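Local coordinates for bacterial leucyl aminopeptidase (PDB 6ESL), which is a zinc-dependent aminopeptidase of the M28 peptidase family from Legionella pneumophila, probably removing residues such as leucine from the N-terminal ends of peptides, at residues 113-118 and 309-314; 119-124 and 383-388; 295-300 and 320-325. All blocks are in the same frame, centred on the assembly; numbering follows the deposited sequence.

Following the chain from its N terminus, residues 113-118 lead straight into 119-124, and from there two long-range contacts reach far ahead. Contact 1 closes a loop of 190 residues by bringing 113-118 against 309-314 on helix 306-320. Contact 2 closes a longer one, 119-124 meeting 383-388 on helix 373-391, and crosses contact 1. Contact 3 is local: 295-300 pairs with 320-325 across a loop of 19 residues that contains the 309-314 side of contact 1. It therefore crosses contact 1 and nests inside contact 2. Contacts 1 and 2 tie 113-124 to helices 306-320 and 373-391, contact 3 pairs edge strands of the mixed sheet, and contacts 1 and 3 touch the second subunit.

Contact 1 (113-118 and 309-314); sequences YEIKHE and SNYLAK
Y113 and Y311 make the tight end of this contact. The CB of Y113 sits over one face of the Y311 ring, 3.6 Å from its centroid, in a CH-pi contact offset toward the rim of that ring. The ring planes are turned 32° apart, and the Y113 ring leads away from the helix. With CG anti to the backbone N (chi1 -174°), the Y311 ring projects from helix 306-320 under the incoming chain, and its OH gives a hydrogen bond of 2.9 Å to E114 O. The donor approaches from above the carbonyl plane, and the bond ties the buried phenol to the chain that crosses it. Further along, the packing thins. I115 brings CG1 to 4.1 Å from Y311 CE1, and its CD1 lies as far from K314 CB. The solvent side holds E114 and K116, whose OE1 and NZ make a long salt bridge, with E393 as a second, weak partner of the lysine. K314, bent at chi3, carries its NZ to the subunit boundary and a salt bridge with D325 of the second subunit. Helix 373-391 closes the other flank, where L390 touches both tyrosines and E389 accepts the backbone N-H groups of K116 and H117. H117 is the N-cap of helix 118-125, while L312, one residue past Y311, packs between F386 of helix 373-391 and strand 346-350.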
# COMPACT_ATOMS: atom_id res chain seq x y z
N TYR B 113 -12.38 -5.97 0.31
CA TYR B 113 -13.09 -4.93 -0.38
C TYR B 113 -13.17 -5.46 -1.80
O TYR B 113 -12.17 -5.79 -2.39
CB TYR B 113 -12.35 -3.59 -0.32
CG TYR B 113 -12.12 -3.01 1.05
CD1 TYR B 113 -13.16 -2.55 1.82
CD2 TYR B 113 -10.85 -2.89 1.57
CE1 TYR B 113 -12.94 -2.03 3.07
CE2 TYR B 113 -10.63 -2.37 2.81
CZ TYR B 113 -11.67 -1.94 3.57
OH TYR B 113 -11.45 -1.43 4.80
N GLU B 114 -14.35 -5.53 -2.38
CA GLU B 114 -14.49 -6.06 -3.73
C GLU B 114 -15.45 -5.24 -4.50
O GLU B 114 -16.23 -4.50 -3.94
CB GLU B 114 -15.01 -7.51 -3.70
CG GLU B 114 -14.27 -8.44 -2.72
CD GLU B 114 -14.79 -9.88 -2.75
OE1 GLU B 114 -15.80 -10.24 -2.08
OE2 GLU B 114 -14.12 -10.69 -3.42
N ILE B 115 -15.40 -5.42 -5.79
CA ILE B 115 -16.30 -4.80 -6.76
C ILE B 115 -17.38 -5.84 -7.11
O ILE B 115 -17.06 -6.87 -7.70
CB ILE B 115 -15.52 -4.39 -8.05
CG1 ILE B 115 -14.51 -3.26 -7.65
CG2 ILE B 115 -16.49 -4.13 -9.20
CD1 ILE B 115 -13.44 -2.84 -8.63
N LYS B 116 -18.61 -5.59 -6.67
CA LYS B 116 -19.74 -6.50 -6.79
C LYS B 116 -20.98 -5.79 -7.08
O LYS B 116 -22.03 -6.37 -6.91
CB LYS B 116 -20.04 -7.17 -5.47
CG LYS B 116 -18.91 -7.94 -4.82
CD LYS B 116 -19.44 -8.50 -3.52
CE LYS B 116 -18.70 -9.75 -3.07
NZ LYS B 116 -19.63 -10.82 -2.59
N HIS B 117 -20.95 -4.52 -7.46
CA HIS B 117 -22.19 -3.76 -7.65
C HIS B 117 -22.10 -2.92 -8.90
O HIS B 117 -22.55 -1.78 -8.92
CB HIS B 117 -22.53 -2.93 -6.40
CG HIS B 117 -22.82 -3.77 -5.20
ND1 HIS B 117 -24.07 -4.26 -4.94
CD2 HIS B 117 -22.01 -4.29 -4.26
CE1 HIS B 117 -24.04 -5.02 -3.86
NE2 HIS B 117 -22.81 -5.05 -3.43
N GLU B 118 -21.52 -3.51 -9.95
CA GLU B 118 -21.37 -2.84 -11.24
C GLU B 118 -22.56 -2.16 -11.77
O GLU B 118 -22.45 -1.01 -12.15
CB GLU B 118 -20.87 -3.80 -12.31
CG GLU B 118 -19.37 -3.89 -12.23
CD GLU B 118 -18.78 -4.75 -13.28
OE1 GLU B 118 -18.90 -4.33 -14.46
OE2 GLU B 118 -18.19 -5.80 -12.90
N SER B 309 -6.87 1.90 0.37
CA SER B 309 -6.16 2.68 -0.66
C SER B 309 -6.02 1.89 -1.94
O SER B 309 -6.38 2.37 -3.06
CB SER B 309 -4.80 3.17 -0.20
OG SER B 309 -4.88 3.95 0.99
N ASN B 310 -5.62 0.65 -1.80
CA ASN B 310 -5.63 -0.28 -2.96
C ASN B 310 -7.00 -0.46 -3.57
O ASN B 310 -7.12 -0.49 -4.79
CB ASN B 310 -5.09 -1.68 -2.59
CG ASN B 310 -3.58 -1.68 -2.25
OD1 ASN B 310 -2.82 -0.79 -2.67
ND2 ASN B 310 -3.12 -2.79 -1.57
N TYR B 311 -8.02 -0.56 -2.75
CA TYR B 311 -9.37 -0.63 -3.26
C TYR B 311 -9.78 0.65 -4.08
O TYR B 311 -10.37 0.55 -5.15
CB TYR B 311 -10.37 -0.85 -2.11
CG TYR B 311 -11.74 -1.08 -2.57
CD1 TYR B 311 -12.06 -2.17 -3.37
CD2 TYR B 311 -12.79 -0.23 -2.17
CE1 TYR B 311 -13.38 -2.39 -3.78
CE2 TYR B 311 -14.07 -0.40 -2.59
CZ TYR B 311 -14.39 -1.49 -3.37
OH TYR B 311 -15.69 -1.69 -3.78
N LEU B 312 -9.42 1.82 -3.58
CA LEU B 312 -9.62 3.02 -4.39
C LEU B 312 -8.94 2.92 -5.75
O LEU B 312 -9.49 3.31 -6.71
CB LEU B 312 -9.08 4.30 -3.71
CG LEU B 312 -9.77 4.88 -2.53
CD1 LEU B 312 -9.14 6.29 -2.37
CD2 LEU B 312 -11.25 4.96 -2.64
N ALA B 313 -7.72 2.43 -5.80
CA ALA B 313 -7.02 2.26 -7.09
C ALA B 313 -7.85 1.42 -8.03
O ALA B 313 -8.03 1.78 -9.19
CB ALA B 313 -5.61 1.68 -6.86
N LYS B 314 -8.41 0.32 -7.54
CA LYS B 314 -9.29 -0.54 -8.34
C LYS B 314 -10.58 0.12 -8.77
O LYS B 314 -10.98 0.00 -9.91
CB LYS B 314 -9.65 -1.80 -7.55
CG LYS B 314 -8.54 -2.83 -7.61
CD LYS B 314 -8.70 -3.91 -6.55
CE LYS B 314 -9.68 -5.00 -7.01
NZ LYS B 314 -9.82 -5.86 -5.80

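Contact 2 (119-124 and 383-388); sequences EEVNAA and AVAFAI
I388 is the side chain on which most of helix 119-124 rests, and its two arms meet different residues. CD1 presses on A124 CB at 3.4 Å, a little inside normal van der Waals distance. CG2, anti to the backbone N of I388, instead meets the carboxylate end of E120, whose CD lies 3.2 Å away. E120 is stretched out from its own helix (chi1 179°, chain extended beyond CG), which lays it across the isoleucine and brings OE2 to a weak hydrogen bond with T242 OG1. V121 fits alongside: its CG2 slides past I388 to 3.9 Å from CG2 of that residue, while its CG1 meets A385 CB at 3.7 Å. A124 also touches V384, CB to CG1 3.6 Å. No hydrogen bond links the two segments; the contact is packing alone, apolar except for the E120 carboxylate laid against I388. The axes of the two short segments pass 9.4 Å apart, roughly antiparallel (151°), with A124 and A385 at the interface. Outside this layer, helix 220-239 backs the contact, with V236 on A124, A233 on V384 and I237 on I388, and Y319 of helix 306-320 packs on V121. On the other face of helix 373-391, F386 and A387 reach strand 203-209 of the mixed sheet, placing helix 118-125 outside that helix.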
# COMPACT_ATOMS: atom_id res chain seq x y z
N GLU B 119 -23.70 -2.86 -11.87
CA GLU B 119 -24.84 -2.24 -12.52
C GLU B 119 -25.35 -1.02 -11.75
O GLU B 119 -25.59 0.02 -12.38
CB GLU B 119 -26.00 -3.22 -12.80
CG GLU B 119 -25.66 -4.28 -13.85
CD GLU B 119 -26.78 -5.29 -14.06
OE1 GLU B 119 -27.76 -5.28 -13.26
OE2 GLU B 119 -26.71 -6.05 -15.05
N GLU B 120 -25.47 -1.14 -10.43
CA GLU B 120 -25.94 -0.03 -9.60
C GLU B 120 -24.99 1.17 -9.65
O GLU B 120 -25.43 2.32 -9.73
CB GLU B 120 -26.12 -0.48 -8.15
CG GLU B 120 -26.58 0.61 -7.20
CD GLU B 120 -26.74 0.13 -5.78
OE1 GLU B 120 -26.53 -1.08 -5.53
OE2 GLU B 120 -27.08 0.95 -4.90
N VAL B 121 -23.69 0.91 -9.62
CA VAL B 121 -22.67 1.99 -9.68
C VAL B 121 -22.70 2.70 -11.04
O VAL B 121 -22.81 3.94 -11.13
CB VAL B 121 -21.24 1.43 -9.47
CG1 VAL B 121 -20.20 2.52 -9.74
CG2 VAL B 121 -21.05 0.91 -8.05
N ASN B 122 -22.70 1.90 -12.10
CA ASN B 122 -22.64 2.46 -13.46
C ASN B 122 -23.86 3.26 -13.79
O ASN B 122 -23.73 4.28 -14.46
CB ASN B 122 -22.33 1.38 -14.53
CG ASN B 122 -20.82 1.09 -14.60
OD1 ASN B 122 -20.01 2.02 -14.59
ND2 ASN B 122 -20.45 -0.17 -14.61
N ALA B 123 -25.00 2.87 -13.25
CA ALA B 123 -26.24 3.68 -13.40
C ALA B 123 -26.20 4.95 -12.60
O ALA B 123 -26.62 6.03 -13.08
CB ALA B 123 -27.48 2.85 -13.01
N ALA B 124 -25.71 4.85 -11.36
CA ALA B 124 -25.56 6.05 -10.54
C ALA B 124 -24.55 7.04 -11.15
O ALA B 124 -24.79 8.24 -11.09
CB ALA B 124 -25.15 5.69 -9.12
N ALA B 383 -16.54 9.02 -5.37
CA ALA B 383 -17.27 9.05 -4.08
C ALA B 383 -18.55 8.18 -4.20
O ALA B 383 -18.84 7.42 -3.27
CB ALA B 383 -17.67 10.47 -3.72
N VAL B 384 -19.29 8.40 -5.29
CA VAL B 384 -20.53 7.61 -5.56
C VAL B 384 -20.23 6.11 -5.59
O VAL B 384 -20.93 5.30 -4.97
CB VAL B 384 -21.27 8.03 -6.85
CG1 VAL B 384 -22.41 7.07 -7.25
CG2 VAL B 384 -21.86 9.39 -6.65
N ALA B 385 -19.15 5.74 -6.28
CA ALA B 385 -18.83 4.32 -6.41
C ALA B 385 -18.40 3.71 -5.07
O ALA B 385 -18.80 2.59 -4.74
CB ALA B 385 -17.76 4.13 -7.47
N PHE B 386 -17.57 4.41 -4.30
CA PHE B 386 -17.18 4.03 -2.98
C PHE B 386 -18.40 3.83 -2.05
O PHE B 386 -18.53 2.83 -1.39
CB PHE B 386 -16.27 5.17 -2.43
CG PHE B 386 -15.64 4.92 -1.10
CD1 PHE B 386 -14.39 4.28 -1.03
CD2 PHE B 386 -16.22 5.40 0.08
CE1 PHE B 386 -13.76 4.07 0.22
CE2 PHE B 386 -15.59 5.19 1.32
CZ PHE B 386 -14.37 4.51 1.38
N ALA B 387 -19.32 4.79 -2.08
CA ALA B 387 -20.53 4.69 -1.24
C ALA B 387 -21.33 3.45 -1.61
O ALA B 387 -21.60 2.58 -0.74
CB ALA B 387 -21.40 5.92 -1.40
N ILE B 388 -21.66 3.33 -2.88
CA ILE B 388 -22.56 2.25 -3.29
C ILE B 388 -21.90 0.89 -3.09
O ILE B 388 -22.52 0.01 -2.52
CB ILE B 388 -23.09 2.47 -4.73
CG1 ILE B 388 -24.03 3.68 -4.79
CG2 ILE B 388 -23.76 1.21 -5.25
CD1 ILE B 388 -24.31 4.17 -6.18

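Contact 3 (295-300 and 320-325); sequences PTMWVF and IHVPVD
W298 has CG beside its backbone N (chi1 -68°) and D325 has its own anti to the backbone N (chi1 -157°), and these settings carry the two side chains along together on one face of the sheet. The carboxylate plane lies within 13° of the indole, and D325 CB sits over the six-membered ring, 3.6 Å from its centroid, in a CH-pi contact. T296 CG2 comes over the same face at the five-membered ring, near NE1. D325 OD1 forms a salt bridge with K314 of the second subunit, so the tryptophan flanks an intersubunit ion pair.

Beneath these groups the backbones pair in parallel, M297 with V324 and W298 with D325. The hydrogen bonds alternate from strand to strand: M297 N to P323 O at 3.0 Å, D325 N to M297 O at 3.1 Å, and V299 N to D325 O at 2.8 Å, the last nearly along the C=O axis. Each of the three carbonyls also receives a CA-H, as where W298 CA lies 3.2 Å from D325 O. This is the sheet pairing of a beta-alpha-beta crossover: strand 297-300, helix 306-320, then strand 324-327 back alongside, forming one edge of the mixed sheet within the chain. On its inner side strand 297-300 is antiparallel to 346-350, with F300 and W298 bonded through their backbones to F348 and C350.

The opposite face of the pair, with M297 and V324, turns toward the helices. M297 SD reaches 3.6 Å from V322 CG2 and also meets I320 CG2, its chain bent at chi3, while F379 and N378 of helix 373-391 cover it. I316 of helix 306-320 packs on V299, V322 and V324. P295 CB lies 3.7 Å from V322 CG1, and T296 OG1 hydrogen-bonds D294.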
# COMPACT_ATOMS: atom_id res chain seq x y z
N PRO B 295 -5.36 12.76 -17.13
CA PRO B 295 -6.44 12.64 -16.15
C PRO B 295 -6.14 11.75 -14.95
O PRO B 295 -7.05 11.41 -14.22
CB PRO B 295 -7.54 12.05 -17.01
CG PRO B 295 -6.79 11.03 -17.90
CD PRO B 295 -5.46 11.70 -18.17
N THR B 296 -4.89 11.31 -14.76
CA THR B 296 -4.44 10.54 -13.64
C THR B 296 -5.00 11.04 -12.30
O THR B 296 -5.02 12.28 -12.04
CB THR B 296 -2.89 10.60 -13.59
OG1 THR B 296 -2.32 10.03 -14.79
CG2 THR B 296 -2.32 9.82 -12.37
N MET B 297 -5.42 10.11 -11.47
CA MET B 297 -5.83 10.39 -10.11
C MET B 297 -4.82 9.73 -9.17
O MET B 297 -4.32 8.70 -9.46
CB MET B 297 -7.29 9.88 -9.86
CG MET B 297 -8.31 10.63 -10.76
SD MET B 297 -9.93 9.77 -10.81
CE MET B 297 -10.56 10.38 -9.28
N TRP B 298 -4.55 10.38 -8.05
CA TRP B 298 -3.45 10.05 -7.15
C TRP B 298 -3.98 9.46 -5.85
O TRP B 298 -4.87 10.03 -5.25
CB TRP B 298 -2.60 11.30 -6.92
CG TRP B 298 -1.88 11.71 -8.14
CD1 TRP B 298 -2.39 12.51 -9.18
CD2 TRP B 298 -0.52 11.40 -8.53
NE1 TRP B 298 -1.43 12.67 -10.14
CE2 TRP B 298 -0.27 12.05 -9.75
CE3 TRP B 298 0.53 10.72 -7.92
CZ2 TRP B 298 0.92 11.96 -10.41
CZ3 TRP B 298 1.78 10.69 -8.58
CH2 TRP B 298 1.95 11.31 -9.79
N VAL B 299 -3.41 8.35 -5.40
CA VAL B 299 -3.76 7.75 -4.15
C VAL B 299 -2.62 8.03 -3.21
O VAL B 299 -1.43 7.65 -3.50
CB VAL B 299 -4.04 6.22 -4.35
CG1 VAL B 299 -4.30 5.50 -3.04
CG2 VAL B 299 -5.29 6.02 -5.18
N PHE B 300 -2.93 8.66 -2.07
CA PHE B 300 -1.96 9.02 -1.07
C PHE B 300 -1.71 7.85 -0.10
O PHE B 300 -2.60 7.22 0.39
CB PHE B 300 -2.24 10.35 -0.37
CG PHE B 300 -1.80 11.49 -1.20
CD1 PHE B 300 -2.46 11.76 -2.42
CD2 PHE B 300 -0.60 12.13 -0.98
CE1 PHE B 300 -1.97 12.73 -3.33
CE2 PHE B 300 -0.10 13.11 -1.89
CZ PHE B 300 -0.83 13.46 -3.01
N ILE B 320 -13.69 4.57 -13.35
CA ILE B 320 -13.38 5.92 -13.84
C ILE B 320 -12.56 5.86 -15.15
O ILE B 320 -12.62 6.79 -15.98
CB ILE B 320 -12.65 6.77 -12.76
CG1 ILE B 320 -13.31 6.67 -11.36
CG2 ILE B 320 -12.54 8.20 -13.18
CD1 ILE B 320 -14.76 7.07 -11.41
N HIS B 321 -11.75 4.81 -15.30
CA HIS B 321 -10.99 4.59 -16.53
C HIS B 321 -9.98 5.71 -16.81
O HIS B 321 -9.85 6.14 -17.92
CB HIS B 321 -11.94 4.35 -17.74
CG HIS B 321 -12.83 3.17 -17.54
ND1 HIS B 321 -14.21 3.27 -17.50
CD2 HIS B 321 -12.54 1.86 -17.34
CE1 HIS B 321 -14.73 2.07 -17.30
NE2 HIS B 321 -13.73 1.21 -17.18
N VAL B 322 -9.22 6.08 -15.75
CA VAL B 322 -8.06 6.92 -15.90
C VAL B 322 -6.88 6.24 -15.16
O VAL B 322 -7.08 5.34 -14.35
CB VAL B 322 -8.34 8.32 -15.34
CG1 VAL B 322 -9.48 8.99 -16.16
CG2 VAL B 322 -8.60 8.28 -13.85
N PRO B 323 -5.63 6.66 -15.46
CA PRO B 323 -4.50 6.09 -14.71
C PRO B 323 -4.55 6.48 -13.18
O PRO B 323 -5.18 7.47 -12.77
CB PRO B 323 -3.27 6.72 -15.41
CG PRO B 323 -3.78 7.15 -16.83
CD PRO B 323 -5.20 7.61 -16.50
N VAL B 324 -3.87 5.69 -12.37
CA VAL B 324 -3.67 5.89 -10.97
C VAL B 324 -2.19 6.01 -10.71
O VAL B 324 -1.41 5.31 -11.33
CB VAL B 324 -4.10 4.68 -10.17
CG1 VAL B 324 -3.92 4.92 -8.66
CG2 VAL B 324 -5.57 4.40 -10.43
N ASP B 325 -1.79 6.88 -9.84
CA ASP B 325 -0.39 6.93 -9.43
C ASP B 325 -0.47 7.28 -7.91
O ASP B 325 -1.55 7.48 -7.34
CB ASP B 325 0.37 7.94 -10.25
CG ASP B 325 1.90 7.67 -10.28
OD1 ASP B 325 2.39 6.88 -9.45
OD2 ASP B 325 2.59 8.25 -11.14